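Local atomic coordinates of peptide amidase (Stenotrophomonas maltophilia, PDB entry 1M22), a protein that probably hydrolyses amide bonds, as a peptide amidase of the amidase signature family. Residues A252-R257 / T466-P471; R272-G277 / L473-Y478; G316-A321 / Y436-V441; E399-A404 / D411-P416. One frame throughout, in Å; residues are numbered along the deposited sequence.

Contact 1: A252-R257 / T466-P471; sequences ATMPGR and TAWSEP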
# COMPACT_ATOMS: atom_id res chain seq x y z
N ALA A 252 -11.02 9.74 -14.57
CA ALA A 252 -11.69 9.93 -15.85
C ALA A 252 -10.74 9.68 -17.02
O ALA A 252 -11.16 9.65 -18.17
CB ALA A 252 -12.26 11.34 -15.94
N THR A 253 -9.46 9.50 -16.71
CA THR A 253 -8.45 9.28 -17.75
C THR A 253 -8.27 7.81 -18.12
O THR A 253 -7.52 7.49 -19.04
CB THR A 253 -7.06 9.81 -17.31
OG1 THR A 253 -6.54 8.98 -16.26
CG2 THR A 253 -7.17 11.24 -16.82
N MET A 254 -8.96 6.92 -17.41
CA MET A 254 -8.84 5.50 -17.70
C MET A 254 -9.56 5.09 -18.98
O MET A 254 -10.75 5.36 -19.14
CB MET A 254 -9.36 4.67 -16.53
CG MET A 254 -9.26 3.18 -16.78
SD MET A 254 -9.80 2.21 -15.38
CE MET A 254 -9.26 0.58 -15.89
N PRO A 255 -8.85 4.42 -19.89
CA PRO A 255 -9.45 3.97 -21.15
C PRO A 255 -10.28 2.71 -20.98
O PRO A 255 -9.85 1.74 -20.35
CB PRO A 255 -8.23 3.74 -22.04
CG PRO A 255 -7.21 3.24 -21.06
CD PRO A 255 -7.40 4.17 -19.88
N GLY A 256 -11.49 2.72 -21.54
CA GLY A 256 -12.37 1.58 -21.47
C GLY A 256 -12.56 0.96 -20.09
O GLY A 256 -12.39 -0.25 -19.93
N ARG A 257 -12.91 1.78 -19.10
CA ARG A 257 -13.14 1.26 -17.76
C ARG A 257 -14.45 0.48 -17.77
O ARG A 257 -15.41 0.89 -18.42
CB ARG A 257 -13.23 2.39 -16.74
CG ARG A 257 -13.43 1.91 -15.30
CD ARG A 257 -13.89 3.04 -14.39
NE ARG A 257 -12.87 4.08 -14.22
CZ ARG A 257 -11.88 4.02 -13.34
NH1 ARG A 257 -11.75 2.98 -12.53
NH2 ARG A 257 -11.02 5.03 -13.25
N THR A 466 3.10 -1.34 -17.74
CA THR A 466 2.70 -0.03 -18.23
C THR A 466 1.31 0.31 -17.69
O THR A 466 0.65 -0.51 -17.04
CB THR A 466 2.70 0.01 -19.78
OG1 THR A 466 2.57 1.37 -20.21
CG2 THR A 466 1.56 -0.82 -20.35
N ALA A 467 0.86 1.54 -17.94
CA ALA A 467 -0.44 1.98 -17.46
C ALA A 467 -1.57 1.01 -17.79
O ALA A 467 -1.64 0.48 -18.91
CB ALA A 467 -0.76 3.36 -18.02
N TRP A 468 -2.43 0.78 -16.81
CA TRP A 468 -3.61 -0.07 -16.95
C TRP A 468 -3.36 -1.56 -17.17
O TRP A 468 -4.27 -2.29 -17.58
CB TRP A 468 -4.50 0.48 -18.07
CG TRP A 468 -4.64 1.99 -18.02
CD1 TRP A 468 -4.20 2.88 -18.95
CD2 TRP A 468 -5.22 2.76 -16.96
NE1 TRP A 468 -4.46 4.17 -18.54
CE2 TRP A 468 -5.08 4.12 -17.32
CE3 TRP A 468 -5.84 2.44 -15.74
CZ2 TRP A 468 -5.54 5.17 -16.50
CZ3 TRP A 468 -6.29 3.48 -14.93
CH2 TRP A 468 -6.14 4.83 -15.32
N SER A 469 -2.15 -2.02 -16.87
CA SER A 469 -1.82 -3.44 -17.06
C SER A 469 -2.08 -4.32 -15.84
O SER A 469 -1.55 -5.43 -15.76
CB SER A 469 -0.35 -3.58 -17.50
OG SER A 469 0.54 -3.15 -16.49
N GLU A 470 -2.89 -3.84 -14.90
CA GLU A 470 -3.19 -4.63 -13.70
C GLU A 470 -3.67 -6.05 -14.00
O GLU A 470 -3.25 -7.00 -13.34
CB GLU A 470 -4.23 -3.94 -12.82
CG GLU A 470 -3.75 -2.66 -12.14
CD GLU A 470 -3.85 -1.45 -13.04
OE1 GLU A 470 -4.40 -1.55 -14.16
OE2 GLU A 470 -3.39 -0.38 -12.60
N PRO A 471 -4.57 -6.23 -14.98
CA PRO A 471 -5.03 -7.59 -15.27
C PRO A 471 -3.87 -8.54 -15.58
O PRO A 471 -3.81 -9.65 -15.04
CB PRO A 471 -5.95 -7.40 -16.47
CG PRO A 471 -6.51 -6.02 -16.25
CD PRO A 471 -5.28 -5.24 -15.82

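Contact 2: R272-G277 / L473-Y478; sequences RGKRIG and LIEMAY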
# COMPACT_ATOMS: atom_id res chain seq x y z
N ARG A 272 2.45 -18.33 -19.01
CA ARG A 272 2.64 -18.97 -20.30
C ARG A 272 2.68 -17.97 -21.45
O ARG A 272 1.74 -17.20 -21.64
CB ARG A 272 1.53 -19.98 -20.56
CG ARG A 272 1.78 -21.35 -19.96
CD ARG A 272 2.93 -22.05 -20.66
NE ARG A 272 2.68 -23.48 -20.83
CZ ARG A 272 1.69 -23.98 -21.57
NH1 ARG A 272 0.86 -23.17 -22.22
NH2 ARG A 272 1.54 -25.29 -21.67
N GLY A 273 3.77 -17.99 -22.20
CA GLY A 273 3.91 -17.08 -23.33
C GLY A 273 4.30 -15.66 -22.99
O GLY A 273 4.51 -14.84 -23.88
N LYS A 274 4.42 -15.36 -21.70
CA LYS A 274 4.79 -14.02 -21.28
C LYS A 274 6.28 -13.77 -21.44
O LYS A 274 7.08 -14.71 -21.48
CB LYS A 274 4.40 -13.78 -19.82
CG LYS A 274 2.91 -13.82 -19.52
CD LYS A 274 2.16 -12.73 -20.27
CE LYS A 274 0.77 -12.52 -19.68
NZ LYS A 274 -0.03 -13.77 -19.62
N ARG A 275 6.65 -12.50 -21.54
CA ARG A 275 8.04 -12.10 -21.67
C ARG A 275 8.33 -11.13 -20.54
O ARG A 275 7.64 -10.12 -20.38
CB ARG A 275 8.28 -11.46 -23.04
CG ARG A 275 8.11 -12.44 -24.20
CD ARG A 275 8.28 -11.75 -25.55
NE ARG A 275 9.57 -11.09 -25.65
CZ ARG A 275 10.73 -11.73 -25.84
NH1 ARG A 275 10.75 -13.05 -25.97
NH2 ARG A 275 11.86 -11.04 -25.89
N ILE A 276 9.36 -11.44 -19.76
CA ILE A 276 9.72 -10.63 -18.60
C ILE A 276 11.16 -10.14 -18.63
O ILE A 276 12.07 -10.88 -19.02
CB ILE A 276 9.52 -11.45 -17.30
CG1 ILE A 276 8.04 -11.81 -17.14
CG2 ILE A 276 10.03 -10.68 -16.10
CD1 ILE A 276 7.77 -12.73 -15.97
N GLY A 277 11.35 -8.90 -18.22
CA GLY A 277 12.68 -8.33 -18.16
C GLY A 277 13.15 -8.26 -16.71
O GLY A 277 12.50 -7.62 -15.88
N LEU A 473 -0.60 -8.05 -14.87
CA LEU A 473 0.32 -8.17 -13.74
C LEU A 473 -0.22 -9.16 -12.72
O LEU A 473 0.54 -9.93 -12.13
CB LEU A 473 0.54 -6.81 -13.07
CG LEU A 473 1.36 -5.79 -13.86
CD1 LEU A 473 1.58 -4.55 -12.99
CD2 LEU A 473 2.69 -6.39 -14.27
N ILE A 474 -1.53 -9.15 -12.51
CA ILE A 474 -2.13 -10.07 -11.56
C ILE A 474 -2.00 -11.51 -12.04
O ILE A 474 -1.68 -12.40 -11.26
CB ILE A 474 -3.61 -9.70 -11.30
CG1 ILE A 474 -3.67 -8.43 -10.46
CG2 ILE A 474 -4.33 -10.85 -10.60
CD1 ILE A 474 -5.06 -7.85 -10.29
N GLU A 475 -2.24 -11.74 -13.33
CA GLU A 475 -2.12 -13.09 -13.90
C GLU A 475 -0.72 -13.63 -13.67
O GLU A 475 -0.53 -14.77 -13.26
CB GLU A 475 -2.36 -13.09 -15.41
CG GLU A 475 -3.67 -12.55 -15.91
CD GLU A 475 -3.80 -12.71 -17.42
OE1 GLU A 475 -2.82 -12.40 -18.13
OE2 GLU A 475 -4.87 -13.13 -17.89
N MET A 476 0.28 -12.80 -13.97
CA MET A 476 1.67 -13.20 -13.83
C MET A 476 2.08 -13.41 -12.38
O MET A 476 2.74 -14.41 -12.05
CB MET A 476 2.57 -12.17 -14.51
CG MET A 476 2.35 -12.12 -16.02
SD MET A 476 3.35 -10.91 -16.91
CE MET A 476 4.87 -11.65 -16.86
N ALA A 477 1.70 -12.48 -11.52
CA ALA A 477 2.02 -12.57 -10.10
C ALA A 477 1.36 -13.79 -9.46
O ALA A 477 1.97 -14.49 -8.65
CB ALA A 477 1.59 -11.30 -9.39
N TYR A 478 0.11 -14.05 -9.83
CA TYR A 478 -0.61 -15.19 -9.29
C TYR A 478 0.06 -16.50 -9.73
O TYR A 478 0.26 -17.40 -8.92
CB TYR A 478 -2.06 -15.18 -9.76
CG TYR A 478 -2.89 -16.33 -9.24
CD1 TYR A 478 -3.32 -16.36 -7.92
CD2 TYR A 478 -3.24 -17.39 -10.08
CE1 TYR A 478 -4.08 -17.42 -7.43
CE2 TYR A 478 -4.00 -18.46 -9.60
CZ TYR A 478 -4.42 -18.46 -8.28
OH TYR A 478 -5.18 -19.51 -7.80

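Contact 3: G316-A321 / Y436-V441; sequences GAWAEA and YSAAAV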
# COMPACT_ATOMS: atom_id res chain seq x y z
N GLY A 316 16.48 6.38 -12.18
CA GLY A 316 16.76 7.42 -11.20
C GLY A 316 16.98 8.83 -11.72
O GLY A 316 17.19 9.75 -10.92
N ALA A 317 16.92 9.02 -13.03
CA ALA A 317 17.14 10.34 -13.62
C ALA A 317 16.07 11.36 -13.23
O ALA A 317 16.27 12.57 -13.35
CB ALA A 317 17.20 10.23 -15.14
N TRP A 318 14.94 10.86 -12.74
CA TRP A 318 13.81 11.70 -12.35
C TRP A 318 13.84 12.15 -10.89
O TRP A 318 12.95 12.87 -10.45
CB TRP A 318 12.51 10.93 -12.59
CG TRP A 318 12.50 9.61 -11.87
CD1 TRP A 318 12.30 9.41 -10.53
CD2 TRP A 318 12.75 8.32 -12.43
NE1 TRP A 318 12.41 8.07 -10.23
CE2 TRP A 318 12.69 7.38 -11.38
CE3 TRP A 318 13.03 7.87 -13.73
CZ2 TRP A 318 12.90 6.02 -11.58
CZ3 TRP A 318 13.23 6.51 -13.93
CH2 TRP A 318 13.17 5.60 -12.86
N ALA A 319 14.86 11.74 -10.14
CA ALA A 319 14.97 12.08 -8.73
C ALA A 319 14.72 13.55 -8.38
O ALA A 319 13.88 13.86 -7.53
CB ALA A 319 16.32 11.64 -8.19
N GLU A 320 15.47 14.45 -9.02
CA GLU A 320 15.33 15.88 -8.75
C GLU A 320 13.96 16.43 -9.12
O GLU A 320 13.36 17.19 -8.35
CB GLU A 320 16.43 16.65 -9.49
CG GLU A 320 16.40 18.15 -9.28
CD GLU A 320 17.62 18.84 -9.84
OE1 GLU A 320 17.89 18.69 -11.05
OE2 GLU A 320 18.31 19.54 -9.07
N ALA A 321 13.46 16.05 -10.29
CA ALA A 321 12.16 16.51 -10.75
C ALA A 321 11.06 16.02 -9.81
O ALA A 321 10.11 16.75 -9.52
CB ALA A 321 11.90 16.02 -12.17
N TYR A 436 11.29 0.24 -7.82
CA TYR A 436 9.88 0.60 -7.69
C TYR A 436 9.55 2.08 -7.89
O TYR A 436 8.40 2.43 -8.17
CB TYR A 436 9.33 0.12 -6.34
CG TYR A 436 10.03 0.69 -5.13
CD1 TYR A 436 9.86 2.02 -4.76
CD2 TYR A 436 10.88 -0.10 -4.36
CE1 TYR A 436 10.52 2.55 -3.65
CE2 TYR A 436 11.55 0.42 -3.26
CZ TYR A 436 11.36 1.74 -2.91
OH TYR A 436 12.03 2.26 -1.82
N SER A 437 10.55 2.95 -7.75
CA SER A 437 10.31 4.37 -7.93
C SER A 437 9.83 4.68 -9.35
O SER A 437 9.06 5.61 -9.57
CB SER A 437 11.58 5.17 -7.64
OG SER A 437 11.36 6.56 -7.82
N ALA A 438 10.29 3.89 -10.32
CA ALA A 438 9.90 4.10 -11.71
C ALA A 438 8.39 4.01 -11.86
O ALA A 438 7.77 4.87 -12.49
CB ALA A 438 10.58 3.07 -12.61
N ALA A 439 7.78 2.97 -11.29
CA ALA A 439 6.34 2.82 -11.39
C ALA A 439 5.61 3.93 -10.64
O ALA A 439 4.62 4.47 -11.12
CB ALA A 439 5.91 1.46 -10.84
N ALA A 440 6.12 4.29 -9.47
CA ALA A 440 5.50 5.34 -8.68
C ALA A 440 5.50 6.68 -9.42
O ALA A 440 4.47 7.37 -9.49
CB ALA A 440 6.21 5.49 -7.34
N VAL A 441 6.64 7.05 -9.98
CA VAL A 441 6.76 8.32 -10.68
C VAL A 441 6.02 8.33 -12.02
O VAL A 441 5.46 9.35 -12.42
CB VAL A 441 8.26 8.67 -10.88
CG1 VAL A 441 8.41 9.95 -11.69
CG2 VAL A 441 8.92 8.82 -9.51

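Contact 4: E399-A404 / D411-P416; sequences EGIDAA and DALVAP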
# COMPACT_ATOMS: atom_id res chain seq x y z
N GLU A 399 9.84 7.09 -21.50
CA GLU A 399 11.26 6.90 -21.74
C GLU A 399 11.95 6.04 -20.69
O GLU A 399 13.18 5.90 -20.69
CB GLU A 399 11.95 8.26 -21.86
CG GLU A 399 11.56 9.01 -23.13
CD GLU A 399 11.97 10.47 -23.13
OE1 GLU A 399 12.99 10.81 -22.51
OE2 GLU A 399 11.26 11.28 -23.77
N GLY A 400 11.16 5.45 -19.80
CA GLY A 400 11.69 4.60 -18.75
C GLY A 400 11.12 3.19 -18.86
O GLY A 400 11.61 2.37 -19.63
N ILE A 401 10.07 2.93 -18.09
CA ILE A 401 9.43 1.62 -18.11
C ILE A 401 8.97 1.23 -19.52
O ILE A 401 9.23 0.10 -19.97
CB ILE A 401 8.21 1.59 -17.16
CG1 ILE A 401 8.69 1.58 -15.70
CG2 ILE A 401 7.34 0.37 -17.45
CD1 ILE A 401 7.58 1.80 -14.68
N ASP A 402 8.32 2.14 -20.23
CA ASP A 402 7.83 1.82 -21.56
C ASP A 402 8.96 1.55 -22.56
O ASP A 402 8.82 0.70 -23.44
CB ASP A 402 6.92 2.93 -22.09
CG ASP A 402 5.65 3.07 -21.29
OD1 ASP A 402 5.12 2.04 -20.82
OD2 ASP A 402 5.18 4.21 -21.13
N ALA A 403 10.07 2.26 -22.41
CA ALA A 403 11.20 2.05 -23.31
C ALA A 403 11.77 0.65 -23.10
O ALA A 403 12.13 -0.03 -24.06
CB ALA A 403 12.27 3.11 -23.06
N ALA A 404 11.86 0.22 -21.85
CA ALA A 404 12.39 -1.10 -21.55
C ALA A 404 11.43 -2.18 -22.05
O ALA A 404 11.86 -3.19 -22.61
CB ALA A 404 12.62 -1.25 -20.05
N ASP A 411 6.22 -7.97 -21.25
CA ASP A 411 4.92 -7.79 -20.61
C ASP A 411 5.08 -7.15 -19.25
O ASP A 411 4.16 -6.50 -18.75
CB ASP A 411 4.23 -9.14 -20.44
CG ASP A 411 3.86 -9.77 -21.76
OD1 ASP A 411 4.54 -10.73 -22.17
OD2 ASP A 411 2.90 -9.27 -22.38
N ALA A 412 6.24 -7.34 -18.64
CA ALA A 412 6.51 -6.78 -17.33
C ALA A 412 8.00 -6.77 -17.03
O ALA A 412 8.80 -7.44 -17.69
CB ALA A 412 5.78 -7.58 -16.26
N LEU A 413 8.35 -5.99 -16.01
CA LEU A 413 9.72 -5.90 -15.54
C LEU A 413 9.67 -6.43 -14.12
O LEU A 413 8.70 -6.19 -13.39
CB LEU A 413 10.18 -4.44 -15.52
CG LEU A 413 10.10 -3.70 -16.86
CD1 LEU A 413 10.48 -2.24 -16.68
CD2 LEU A 413 11.03 -4.37 -17.86
N VAL A 414 10.68 -7.19 -13.72
CA VAL A 414 10.72 -7.72 -12.36
C VAL A 414 12.08 -7.48 -11.72
O VAL A 414 13.08 -7.28 -12.41
CB VAL A 414 10.42 -9.24 -12.32
CG1 VAL A 414 9.05 -9.51 -12.91
CG2 VAL A 414 11.50 -10.02 -13.04
N ALA A 415 12.10 -7.50 -10.40
CA ALA A 415 13.32 -7.27 -9.64
C ALA A 415 13.01 -7.47 -8.17
O ALA A 415 11.85 -7.54 -7.78
CB ALA A 415 13.81 -5.84 -9.86
N PRO A 416 14.05 -7.61 -7.34
CA PRO A 416 13.76 -7.77 -5.91
C PRO A 416 13.14 -6.41 -5.56
O PRO A 416 13.56 -5.39 -6.09
CB PRO A 416 15.15 -7.93 -5.29
CG PRO A 416 15.97 -8.51 -6.40
CD PRO A 416 15.49 -7.74 -7.61

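Contact 1: A252-R257 / T466-P471
Trp-468 lays one face of its indole against Met-254 and Pro-255, and two CH-pi contacts are made over that face. Pro-255 CD stands over the five-membered ring of Trp-468, 3.4 Å from its centroid, and Met-254 CG is 3.7 Å from the centroid of the six-membered ring. Both carbons lie within about 20° of the ring normal. Farther out along the extended methionine chain comes a Met-aromatic contact: Met-254 SD is 4.5 Å from the centroid of the six-membered ring of Trp-468, oblique to it at 41°. Met-254 SD also lies 3.4 Å above the guanidinium plane of Arg-257, a group held in place by carbonyls of Gly-207, Leu-208 and Thr-251. At the indole edge, in its plane, Thr-253 OG1 is 3.9 Å from Trp-468 CZ2; its hydrogen bond goes to Ala-250 O.

No hydrogen bond joins the two segments. Within 466-471, a type II turn is closed by Ser-469 N on Thr-466 O, and Ser-469 OG adds a 2.7 Å bond to that oxygen, on a lone pair in the carbonyl plane. Trp-468 takes the third position, with phi at 67°. The turn links strand 457-464 to helix 470-484, while 252-257 belongs to the surface loop running from helix 231-241 toward strand 275-279.

Contact 2: R272-G277 / L473-Y478
Lys-274 NZ is gripped by two oxygens: the stronger partner is the backbone oxygen of Gly-270, and across the segments it makes a weak, long salt bridge of 3.4 Å to Glu-475 OE1. The setting is a helix packed on a beta sheet. Helix 470-484 lies against the start of strand 275-279, which runs between strands 412-416 and 306-310 in the large mixed sheet of the amidase signature fold. Glu-475 has a second cationic partner, since its OE2 forms a salt bridge with Arg-265. The carboxylate therefore bridges two basic side chains, which probably helps to keep it charged.

Beside this polar pair the contact is apolar and is carried by Met-476. The lysine bends at CB-CG (chi2 -62°) and again near its end, bringing its methylenes across the methionine while the ammonium reaches on to Glu-475. Met-476 is extended as far as SD and then turns about CG-SD (chi3 74°), which sends CE toward the strand. That methyl meets the Ile-276 end tip to tip, although the modelled separation is too short to be trusted and the position of CE is doubtful. Leu-271 and Asp-411 also touch Met-476. The sounder distances are on the lysine side: Met-476 SD and Met-476 CG each lie 3.9 Å from Lys-274 CG.

Contact 3: G316-A321 / Y436-V441
Trp-318 meets Ser-437, Ala-438 and Val-441 from the third position of a type I turn that starts at Gly-316. The turn is closed by Ala-319 N on Gly-316 O at 3.2 Å. The backbone N of Gly-316 lies 3.5 Å above the plane of the Trp-318 ring, offset toward its rim, so the turn covers one face of the very side chain it presents.

The chain passes Ala-317 and reaches Trp-318, whose CG sits between the backbone N and the carbonyl carbon (chi1 57°). That torsion puts the indole above its own turn and toward helix 436-442. Trp-318 NE1 donates to Ser-437 OG over 3.0 Å with an N-H...O angle of 156°, the oxygen being tilted 16° out of the ring plane. On the face away from Gly-316 lies Val-441, its CB 4.3 Å from the centroid of the five-membered ring of Trp-318 and its CG2 3.6 Å from Trp-318 CD1. At the other end of the indole, Trp-318 CH2 packs 3.6 Å from Ala-438 CB.

From Ala-319 the chain continues as helix 319-340; Ala-321 packs on Ala-392 of helix 383-407, which also touches Trp-318 through Ala-396.

The buried indole N-H is thus satisfied, and Ser-437 OG is held twice, because it also hydrogen-bonds Asp-187 OD2. Accepting from the tryptophan is consistent with the hydroxyl donating to that carboxylate. Asp-187 lies two residues before the nucleophile Ser-189, so the bond ties helix 436-442 to a loop residue close to the nucleophile in sequence.

Contact 4: E399-A404 / D411-P416
No flat group takes part where Leu-413 meets Ile-401 and Ala-404; aliphatic branches meet instead. The leucine points from strand 412-416 toward helix 383-407 and carries the whole strand side of the contact. Its CD1 touches both helix residues, 4.2 Å from Ile-401 CG2 and 4.1 Å from Ala-404 CB. The other methyl of Leu-413, CD2, is also 4.1 Å from Ala-404 CB, so the alanine methyl faces the leucine fork with both prongs equally near. Of the isoleucine, CG2 comes nearest, with CG1 almost as close: with CG1 beside the backbone N (chi1 -72°), Ile-401 CG2 comes round anti to that N and reaches Leu-413.

The two helix residues are three apart, one turn on, which brings both onto the side that covers the sheet. Leu-413 also packs on Leu-279 of the neighbouring strand, Ile-401 on Tyr-444 and Ala-404 on Pro-313.

All three residues are buried, and no hydrogen bond or charge pair crosses between the segments. Between these two segments the contact is purely apolar, at ordinary van der Waals distances, as expected of a hydrophobic layer between helix and sheet.

Overall arrangement
Contacts 2 and 4 lie side by side on the large sheet, centres about 13 Å apart, because strands 275-279 and 412-416 are neighbours; Arg-275 O and Asp-411 N, 2.7 Å apart, probably share a hydrogen bond. Contacts 1 and 2 share helix 470-484, with centres about 17 Å apart. Contact 1 meets contact 4 where Thr-466 OG1 lies 2.7 Å from Asp-402 OD1. Contact 3 adjoins contact 4 through Ile-401 CD1, 3.6 Å from Ala-439 N. Of the four, contact 3 is the one with an annotated active-site residue near it: the Ser-437 side chain is about 11 Å from that of Ser-189. At contact 1, the Thr-253 side chain comes about 6 Å from a bound EPE buffer molecule.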